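Local coordinates for protein NtrC family transcriptional regulator (Clostridium acetobutylicum ATCC 824, PDB 2Q5C) that probably acts as a sigma-54-dependent transcriptional activator that binds DNA and ATP, this piece being its N-terminal PrpR-type region, probably sensory, at residues 8-13 / 39-44. Sequence-based numbering, arbitrary orientation.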
loop_
_atom_site.group_PDB
_atom_site.type_symbol
_atom_site.label_atom_id
_atom_site.label_comp_id
_atom_site.label_asym_id
_atom_site.label_seq_id
_atom_site.Cartn_x
_atom_site.Cartn_y
_atom_site.Cartn_z
ATOM N N ALA A 8 -13.298 8.405 0.713
ATOM C CA ALA A 8 -12.244 8.289 1.724
ATOM C C ALA A 8 -11.016 7.609 1.177
ATOM O O ALA A 8 -11.118 6.567 0.551
ATOM C CB ALA A 8 -12.712 7.527 2.936
ATOM N N LEU A 9 -9.848 8.183 1.443
ATOM C CA LEU A 9 -8.560 7.526 1.204
ATOM C C LEU A 9 -7.997 7.129 2.536
ATOM O O LEU A 9 -7.865 7.976 3.420
ATOM C CB LEU A 9 -7.586 8.476 0.467
ATOM C CG LEU A 9 -6.153 7.918 0.395
ATOM C CD1 LEU A 9 -6.088 6.738 -0.548
ATOM C CD2 LEU A 9 -5.237 9.016 -0.135
ATOM N N ILE A 10 -7.659 5.845 2.706
ATOM C CA ILE A 10 -7.093 5.346 3.960
ATOM C C ILE A 10 -5.716 4.799 3.598
ATOM O O ILE A 10 -5.602 3.875 2.781
ATOM C CB ILE A 10 -7.972 4.257 4.615
ATOM C CG1 ILE A 10 -9.386 4.819 4.816
ATOM C CG2 ILE A 10 -7.315 3.812 5.941
ATOM C CD1 ILE A 10 -10.404 3.809 5.412
ATOM N N SER A 11 -4.674 5.424 4.140
ATOM C CA SER A 11 -3.314 5.145 3.688
ATOM C C SER A 11 -2.384 5.587 4.801
ATOM O O SER A 11 -2.777 6.364 5.652
ATOM C CB SER A 11 -3.063 5.996 2.434
ATOM O OG SER A 11 -1.713 5.902 1.979
ATOM N N GLN A 12 -1.150 5.112 4.773
ATOM C CA GLN A 12 -0.114 5.663 5.653
ATOM C C GLN A 12 0.882 6.508 4.862
ATOM O O GLN A 12 1.871 6.986 5.435
ATOM C CB GLN A 12 0.621 4.546 6.384
ATOM C CG GLN A 12 -0.252 3.746 7.309
ATOM C CD GLN A 12 0.546 2.720 8.042
ATOM O OE1 GLN A 12 0.982 1.709 7.463
ATOM N NE2 GLN A 12 0.778 2.977 9.308
ATOM N N ASN A 13 0.623 6.711 3.573
ATOM C CA ASN A 13 1.555 7.401 2.686
ATOM C C ASN A 13 1.227 8.893 2.713
ATOM O O ASN A 13 0.194 9.318 2.184
ATOM C CB ASN A 13 1.417 6.828 1.277
ATOM C CG ASN A 13 2.554 7.198 0.386
ATOM O OD1 ASN A 13 2.594 8.302 -0.141
ATOM N ND2 ASN A 13 3.515 6.268 0.217
ATOM N N THR A 39 -5.869 -4.224 9.781
ATOM C CA THR A 39 -7.098 -4.360 10.599
ATOM C C THR A 39 -7.604 -3.017 11.116
ATOM O O THR A 39 -8.810 -2.725 11.062
ATOM C CB THR A 39 -6.898 -5.375 11.743
ATOM O OG1 THR A 39 -6.588 -6.640 11.162
ATOM C CG2 THR A 39 -8.164 -5.489 12.606
ATOM N N ARG A 40 -6.710 -2.159 11.594
ATOM C CA ARG A 40 -7.143 -0.852 12.085
ATOM C C ARG A 40 -7.816 -0.029 10.971
ATOM O O ARG A 40 -8.830 0.639 11.223
ATOM C CB ARG A 40 -5.941 -0.108 12.654
ATOM C CG ARG A 40 -6.273 1.256 13.123
ATOM C CD ARG A 40 -5.228 1.780 14.075
ATOM N NE ARG A 40 -5.553 3.159 14.437
ATOM C CZ ARG A 40 -5.195 4.217 13.718
ATOM N NH1 ARG A 40 -4.488 4.056 12.603
ATOM N NH2 ARG A 40 -5.544 5.436 14.111
ATOM N N ALA A 41 -7.271 -0.090 9.746
ATOM C CA ALA A 41 -7.911 0.553 8.594
ATOM C C ALA A 41 -9.291 0.007 8.323
ATOM O O ALA A 41 -10.187 0.783 8.001
ATOM C CB ALA A 41 -7.032 0.438 7.343
ATOM N N SER A 42 -9.476 -1.307 8.503
ATOM C CA SER A 42 -10.801 -1.900 8.252
ATOM C C SER A 42 -11.818 -1.416 9.296
ATOM O O SER A 42 -12.978 -1.187 8.948
ATOM C CB SER A 42 -10.705 -3.429 8.199
ATOM O OG SER A 42 -10.539 -4.004 9.463
ATOM N N LYS A 43 -11.396 -1.200 10.533
ATOM C CA LYS A 43 -12.308 -0.652 11.557
ATOM C C LYS A 43 -12.727 0.786 11.216
ATOM O O LYS A 43 -13.895 1.171 11.324
ATOM C CB LYS A 43 -11.674 -0.720 12.946
ATOM C CG LYS A 43 -12.583 -0.119 14.024
ATOM C CD LYS A 43 -12.011 -0.340 15.404
ATOM C CE LYS A 43 -12.939 0.259 16.485
ATOM N NZ LYS A 43 -12.442 -0.123 17.869
ATOM N N ILE A 44 -11.771 1.591 10.771
ATOM C CA ILE A 44 -12.081 2.966 10.370
ATOM C C ILE A 44 -12.993 2.964 9.131
ATOM O O ILE A 44 -13.982 3.721 9.082
ATOM C CB ILE A 44 -10.774 3.744 10.112
ATOM C CG1 ILE A 44 -10.034 3.990 11.421
ATOM C CG2 ILE A 44 -11.054 5.073 9.388
ATOM C CD1 ILE A 44 -8.547 4.338 11.218
#
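Ile10 alone carries the first segment's side of this apolar contact, reaching from strand 6-11 to Ala41 and Ile44 on helix 38-48. Just before it, Leu9 faces the other side of the sheet, against Leu17 and Phe20 of helix 14-27. In Ile10, CG1 lies beside the backbone N (chi1 -56°), which puts CG2 anti to it, 3.7 Å from CB of Ala41. The longer arm continues extended through CG1; its CD1 lies 4.0 Å from the backbone O of Ala41 and reaches CG2 of Ile44 at 4.2 Å. The small side chain of Ala41 is consistent with the close approach, 6.7 Å between the CA atoms of Ile10 and Ala41. Ala36 and Ile65 also pack on Ile10. Within the helix, CD1 of Ile44 sits 4.1 Å above the guanidinium plane of Arg40, whose NH1 is hydrogen-bonded to Thr35 O. Next along the chain, Ser11 OG accepts from Asn13 N at 2.9 Å, an ST turn, and Asn13 then caps helix 14-27 through OD1 to Leu16 N. The strand is an inner one of a parallel sheet of order 2-1-3-4, with helix 38-48 against one face, as in a Rossmann-like three-layer alpha/beta/alpha fold.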